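Local coordinates for isocitrate dehydrogenase [NAD] subunit 1, mitochondrial (Saccharomyces cerevisiae, PDB 3BLX), which catalyses, as part of an octamer with subunit 2, NAD(+)-dependent oxidation and decarboxylation of isocitrate to 2-oxoglutarate in the mitochondrial citric acid cycle, and also binds RNA, at residues E[114-119]-E[317-322]; E[88-93]-E[133-138]. All coordinates share one frame; numbering follows the deposited sequence.

Contacts 1 and 2 lie on opposite sides of the centre of the chain, their own centres about 35 Å apart and their nearest atoms about 23 Å apart, so they do not touch. Along the sequence they interlock: 88-93, 114-119, 133-138 and 317-322 follow one another, each contact pairing every second segment. Contact 2 lies beside the probable substrate site. Between nearest atoms, the side chain of F136 comes to about 3 Å from that of R98 and about 4 Å from that of R129, two arginines that probably bind the substrate. Contact 1 is surface packing, away from those arginines, where a loop between two sheet strands meets the end of a helix.

Contact 1: E[114-119]-E[317-322]; sequences KGVKTR and ETIAEG
The flat peptide group joining K114 to G115 is met from two directions by the last turn of helix 306-320. A320 CA stands over it, 3.9 Å from G115 N, while CD1 of I319 comes in from the side of the N-H, 3.6 Å from G115 N and a little to the other side of the peptide plane. The backbones run very close here, the CA atoms of G115 and A320 being 4.0 Å apart. A CB on G115 would point toward the helix and clash with I319 O and A320 CA, so its absence is what permits this approach.

The side chains of the neighbouring residues extend the contact in both directions. K114 has CG anti to its own N (chi1 -155°) and then bends at each later torsion, which lays the methylenes alongside A320: CD and CE each pass A320 CB at 3.7 Å. On the other flank V116 turns CG2 onto the CD1 end of I319, 3.2 Å between these two methyl carbons, and the two side chains cross obliquely. Contact between the segments is by packing without a polar bond: aliphatic carbons meet one another and the backbone of G115.

E321 marks the helix end: its N still bonds to E317 O at 3.3 Å, but it leaves helical angles, and its carboxylate forms a salt bridge with K345. I319 also packs on L113 and on F338 of helix 335-347, and V116 on I329. The contact thus joins the loop between strands 105-111 and 124-130 of the main sheet to the C-terminal end of helix 306-320, beside helix 335-347.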
loop_
_atom_site.group_PDB
_atom_site.type_symbol
_atom_site.label_atom_id
_atom_site.label_comp_id
_atom_site.label_asym_id
_atom_site.label_seq_id
_atom_site.Cartn_x
_atom_site.Cartn_y
_atom_site.Cartn_z
ATOM N N LYS E 114 -40.117 -28.747 8.724
ATOM C CA LYS E 114 -41.276 -29.302 9.415
ATOM C C LYS E 114 -42.051 -30.351 8.609
ATOM O O LYS E 114 -42.416 -31.400 9.150
ATOM C CB LYS E 114 -42.227 -28.205 9.901
ATOM C CG LYS E 114 -43.070 -28.645 11.105
ATOM C CD LYS E 114 -44.573 -28.400 10.886
ATOM C CE LYS E 114 -45.023 -26.992 11.275
ATOM N NZ LYS E 114 -45.300 -26.870 12.742
ATOM N N GLY E 115 -42.305 -30.101 7.327
ATOM C CA GLY E 115 -43.073 -31.081 6.574
ATOM C C GLY E 115 -42.333 -31.973 5.579
ATOM O O GLY E 115 -42.882 -32.310 4.520
ATOM N N VAL E 116 -41.094 -32.354 5.895
ATOM C CA VAL E 116 -40.316 -33.189 4.983
ATOM C C VAL E 116 -39.959 -34.538 5.612
ATOM O O VAL E 116 -39.306 -34.592 6.658
ATOM C CB VAL E 116 -39.041 -32.480 4.487
ATOM C CG1 VAL E 116 -38.228 -33.398 3.606
ATOM C CG2 VAL E 116 -39.410 -31.292 3.695
ATOM N N LYS E 117 -40.396 -35.620 4.963
ATOM C CA LYS E 117 -40.171 -36.977 5.470
ATOM C C LYS E 117 -38.690 -37.367 5.424
ATOM O O LYS E 117 -38.129 -37.604 4.346
ATOM C CB LYS E 117 -41.037 -37.990 4.702
ATOM C CG LYS E 117 -41.309 -37.576 3.261
ATOM C CD LYS E 117 -42.147 -38.602 2.482
ATOM C CE LYS E 117 -42.436 -38.086 1.053
ATOM N NZ LYS E 117 -43.059 -39.089 0.127
ATOM N N THR E 118 -38.065 -37.424 6.604
ATOM C CA THR E 118 -36.652 -37.780 6.713
ATOM C C THR E 118 -36.420 -38.922 7.702
ATOM O O THR E 118 -37.076 -39.021 8.742
ATOM C CB THR E 118 -35.776 -36.581 7.137
ATOM O OG1 THR E 118 -36.244 -36.051 8.382
ATOM C CG2 THR E 118 -35.807 -35.487 6.073
ATOM N N ARG E 119 -35.464 -39.776 7.371
ATOM C CA ARG E 119 -35.133 -40.929 8.196
ATOM C C ARG E 119 -34.631 -40.539 9.596
ATOM O O ARG E 119 -34.882 -41.244 10.574
ATOM C CB ARG E 119 -34.144 -41.809 7.431
ATOM C CG ARG E 119 -33.508 -42.919 8.201
ATOM C CD ARG E 119 -33.048 -44.017 7.256
ATOM N NE ARG E 119 -32.734 -43.491 5.932
ATOM C CZ ARG E 119 -32.854 -44.180 4.797
ATOM N NH1 ARG E 119 -33.291 -45.440 4.804
ATOM N NH2 ARG E 119 -32.547 -43.595 3.646
ATOM N N GLU E 317 -43.973 -22.512 6.356
ATOM C CA GLU E 317 -45.397 -22.780 6.478
ATOM C C GLU E 317 -45.877 -23.490 5.226
ATOM O O GLU E 317 -46.561 -24.511 5.307
ATOM C CB GLU E 317 -46.155 -21.463 6.649
ATOM C CG GLU E 317 -47.543 -21.564 7.264
ATOM C CD GLU E 317 -48.107 -20.195 7.628
ATOM O OE1 GLU E 317 -47.468 -19.478 8.437
ATOM O OE2 GLU E 317 -49.185 -19.837 7.104
ATOM N N THR E 318 -45.508 -22.956 4.066
ATOM C CA THR E 318 -45.890 -23.578 2.808
ATOM C C THR E 318 -45.417 -25.034 2.681
ATOM O O THR E 318 -46.154 -25.884 2.192
ATOM C CB THR E 318 -45.394 -22.790 1.613
ATOM O OG1 THR E 318 -45.987 -21.487 1.624
ATOM C CG2 THR E 318 -45.751 -23.503 0.312
ATOM N N ILE E 319 -44.199 -25.334 3.113
ATOM C CA ILE E 319 -43.712 -26.700 2.972
ATOM C C ILE E 319 -44.250 -27.599 4.104
ATOM O O ILE E 319 -44.366 -28.821 3.943
ATOM C CB ILE E 319 -42.126 -26.836 2.767
ATOM C CG1 ILE E 319 -41.418 -27.200 4.058
ATOM C CG2 ILE E 319 -41.484 -25.636 2.086
ATOM C CD1 ILE E 319 -41.234 -28.692 4.194
ATOM N N ALA E 320 -44.603 -27.000 5.238
ATOM C CA ALA E 320 -45.206 -27.763 6.340
ATOM C C ALA E 320 -46.561 -28.406 5.976
ATOM O O ALA E 320 -46.837 -29.549 6.349
ATOM C CB ALA E 320 -45.346 -26.899 7.565
ATOM N N GLU E 321 -47.401 -27.663 5.260
ATOM C CA GLU E 321 -48.631 -28.203 4.687
ATOM C C GLU E 321 -48.331 -28.794 3.318
ATOM O O GLU E 321 -48.040 -28.059 2.372
ATOM C CB GLU E 321 -49.657 -27.082 4.518
ATOM C CG GLU E 321 -49.727 -26.119 5.692
ATOM C CD GLU E 321 -50.259 -24.751 5.297
ATOM O OE1 GLU E 321 -50.472 -24.512 4.073
ATOM O OE2 GLU E 321 -50.455 -23.922 6.224
ATOM N N GLY E 322 -48.433 -30.113 3.200
ATOM C CA GLY E 322 -48.017 -30.819 1.999
ATOM C C GLY E 322 -48.558 -30.342 0.659
ATOM O O GLY E 322 -48.253 -30.948 -0.369
#

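Contact 2: E[88-93]-E[133-138]; sequences TGHGSL and EGEFSG
H90 reaches from the turn after helix 84-88 toward E135 and F136. Its CB carries CG anti to the carbonyl carbon (chi1 -59°), which swings the imidazole across to the short 3-10 turn. ND1 makes a weak hydrogen bond of 3.4 Å with T88 OG1, itself bonded to P84 O. CD2 passes F136 CD2 at 4.1 Å. CE1 meets E135 OE2 at 3.5 Å, the carboxylate at the ring edge and nearly coplanar with it. NE2 at the tip lies 3.8 Å from F136 CD2. F136 CE2 stands over one imidazole face, offset toward the rim, but the rings are oblique, 54° between planes.

In this isocitrate/isopropylmalate dehydrogenase fold the two loops border the probable substrate site: R98 makes a cation-pi contact with F136 and bonds through NH1 to G89 O. With an alanine here the missing imidazole would probably leave a gap beside F136 CD2 and CE2, rob T88 OG1 of a weak partner and E135 OE2 of its ring-edge contact. T88 O lies 3.9 Å from F136 CE2, in plane at the phenyl edge. On the subunit 2 chain Q193 packs on H90, and K189 and R194 stand by E135 OE2 in long, weak ion pairs.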
loop_
_atom_site.group_PDB
_atom_site.type_symbol
_atom_site.label_atom_id
_atom_site.label_comp_id
_atom_site.label_asym_id
_atom_site.label_seq_id
_atom_site.Cartn_x
_atom_site.Cartn_y
_atom_site.Cartn_z
ATOM N N THR E 88 -18.482 -28.366 -7.516
ATOM C CA THR E 88 -17.335 -28.745 -6.693
ATOM C C THR E 88 -16.538 -27.542 -6.156
ATOM O O THR E 88 -15.709 -27.690 -5.251
ATOM C CB THR E 88 -16.396 -29.732 -7.438
ATOM O OG1 THR E 88 -16.026 -29.183 -8.705
ATOM C CG2 THR E 88 -17.094 -31.058 -7.673
ATOM N N GLY E 89 -16.801 -26.357 -6.709
ATOM C CA GLY E 89 -16.138 -25.136 -6.278
ATOM C C GLY E 89 -15.042 -24.674 -7.217
ATOM O O GLY E 89 -14.278 -23.773 -6.895
ATOM N N HIS E 90 -14.953 -25.299 -8.381
ATOM C CA HIS E 90 -13.990 -24.890 -9.382
ATOM C C HIS E 90 -14.710 -24.183 -10.530
ATOM O O HIS E 90 -15.866 -23.766 -10.394
ATOM C CB HIS E 90 -13.183 -26.085 -9.872
ATOM C CG HIS E 90 -12.416 -26.794 -8.784
ATOM N ND1 HIS E 90 -12.900 -27.916 -8.137
ATOM C CD2 HIS E 90 -11.190 -26.556 -8.249
ATOM C CE1 HIS E 90 -12.015 -28.333 -7.246
ATOM N NE2 HIS E 90 -10.966 -27.529 -7.297
ATOM N N GLY E 91 -14.046 -24.027 -11.666
ATOM C CA GLY E 91 -14.673 -23.280 -12.747
ATOM C C GLY E 91 -14.514 -21.783 -12.546
ATOM O O GLY E 91 -14.521 -21.300 -11.417
ATOM N N SER E 92 -14.402 -21.052 -13.652
ATOM C CA SER E 92 -13.876 -19.695 -13.650
ATOM C C SER E 92 -14.454 -18.755 -12.599
ATOM O O SER E 92 -13.713 -17.975 -11.993
ATOM C CB SER E 92 -13.993 -19.088 -15.047
ATOM O OG SER E 92 -12.936 -19.531 -15.879
ATOM N N LEU E 93 -15.762 -18.843 -12.381
ATOM C CA LEU E 93 -16.438 -17.929 -11.476
ATOM C C LEU E 93 -15.969 -18.118 -10.055
ATOM O O LEU E 93 -15.586 -17.149 -9.388
ATOM C CB LEU E 93 -17.956 -18.118 -11.536
ATOM C CG LEU E 93 -18.825 -16.862 -11.454
ATOM C CD1 LEU E 93 -20.016 -17.142 -10.574
ATOM C CD2 LEU E 93 -18.053 -15.608 -10.962
ATOM N N GLU E 133 -7.493 -22.491 0.072
ATOM C CA GLU E 133 -6.268 -23.261 0.249
ATOM C C GLU E 133 -6.572 -24.742 0.053
ATOM O O GLU E 133 -7.676 -25.092 -0.315
ATOM C CB GLU E 133 -5.829 -23.085 1.687
ATOM C CG GLU E 133 -4.413 -22.872 1.879
ATOM C CD GLU E 133 -4.137 -22.419 3.303
ATOM O OE1 GLU E 133 -3.317 -21.485 3.454
ATOM O OE2 GLU E 133 -4.759 -22.972 4.260
ATOM N N GLY E 134 -5.606 -25.607 0.354
ATOM C CA GLY E 134 -5.778 -27.033 0.183
ATOM C C GLY E 134 -6.129 -27.385 -1.249
ATOM O O GLY E 134 -5.361 -27.120 -2.178
ATOM N N GLU E 135 -7.306 -27.975 -1.406
ATOM C CA GLU E 135 -7.837 -28.364 -2.708
ATOM C C GLU E 135 -7.820 -27.212 -3.722
ATOM O O GLU E 135 -7.567 -27.416 -4.904
ATOM C CB GLU E 135 -9.262 -28.913 -2.542
ATOM C CG GLU E 135 -9.862 -29.501 -3.809
ATOM C CD GLU E 135 -11.076 -30.393 -3.554
ATOM O OE1 GLU E 135 -11.115 -31.097 -2.516
ATOM O OE2 GLU E 135 -11.982 -30.401 -4.420
ATOM N N PHE E 136 -8.053 -25.993 -3.248
ATOM C CA PHE E 136 -8.246 -24.849 -4.125
ATOM C C PHE E 136 -7.003 -24.030 -4.486
ATOM O O PHE E 136 -7.129 -23.009 -5.168
ATOM C CB PHE E 136 -9.295 -23.919 -3.541
ATOM C CG PHE E 136 -10.596 -24.590 -3.290
ATOM C CD1 PHE E 136 -11.122 -24.639 -2.015
ATOM C CD2 PHE E 136 -11.298 -25.195 -4.335
ATOM C CE1 PHE E 136 -12.341 -25.279 -1.793
ATOM C CE2 PHE E 136 -12.500 -25.836 -4.111
ATOM C CZ PHE E 136 -13.029 -25.874 -2.852
ATOM N N SER E 137 -5.817 -24.467 -4.056
ATOM C CA SER E 137 -4.573 -23.756 -4.379
ATOM C C SER E 137 -3.388 -24.696 -4.647
ATOM O O SER E 137 -2.220 -24.310 -4.559
ATOM C CB SER E 137 -4.204 -22.759 -3.266
ATOM O OG SER E 137 -3.655 -23.413 -2.122
ATOM N N GLY E 138 -3.666 -25.937 -4.984
ATOM C CA GLY E 138 -2.545 -26.833 -5.211
ATOM C C GLY E 138 -1.603 -26.534 -6.380
ATOM O O GLY E 138 -1.478 -25.416 -6.884
#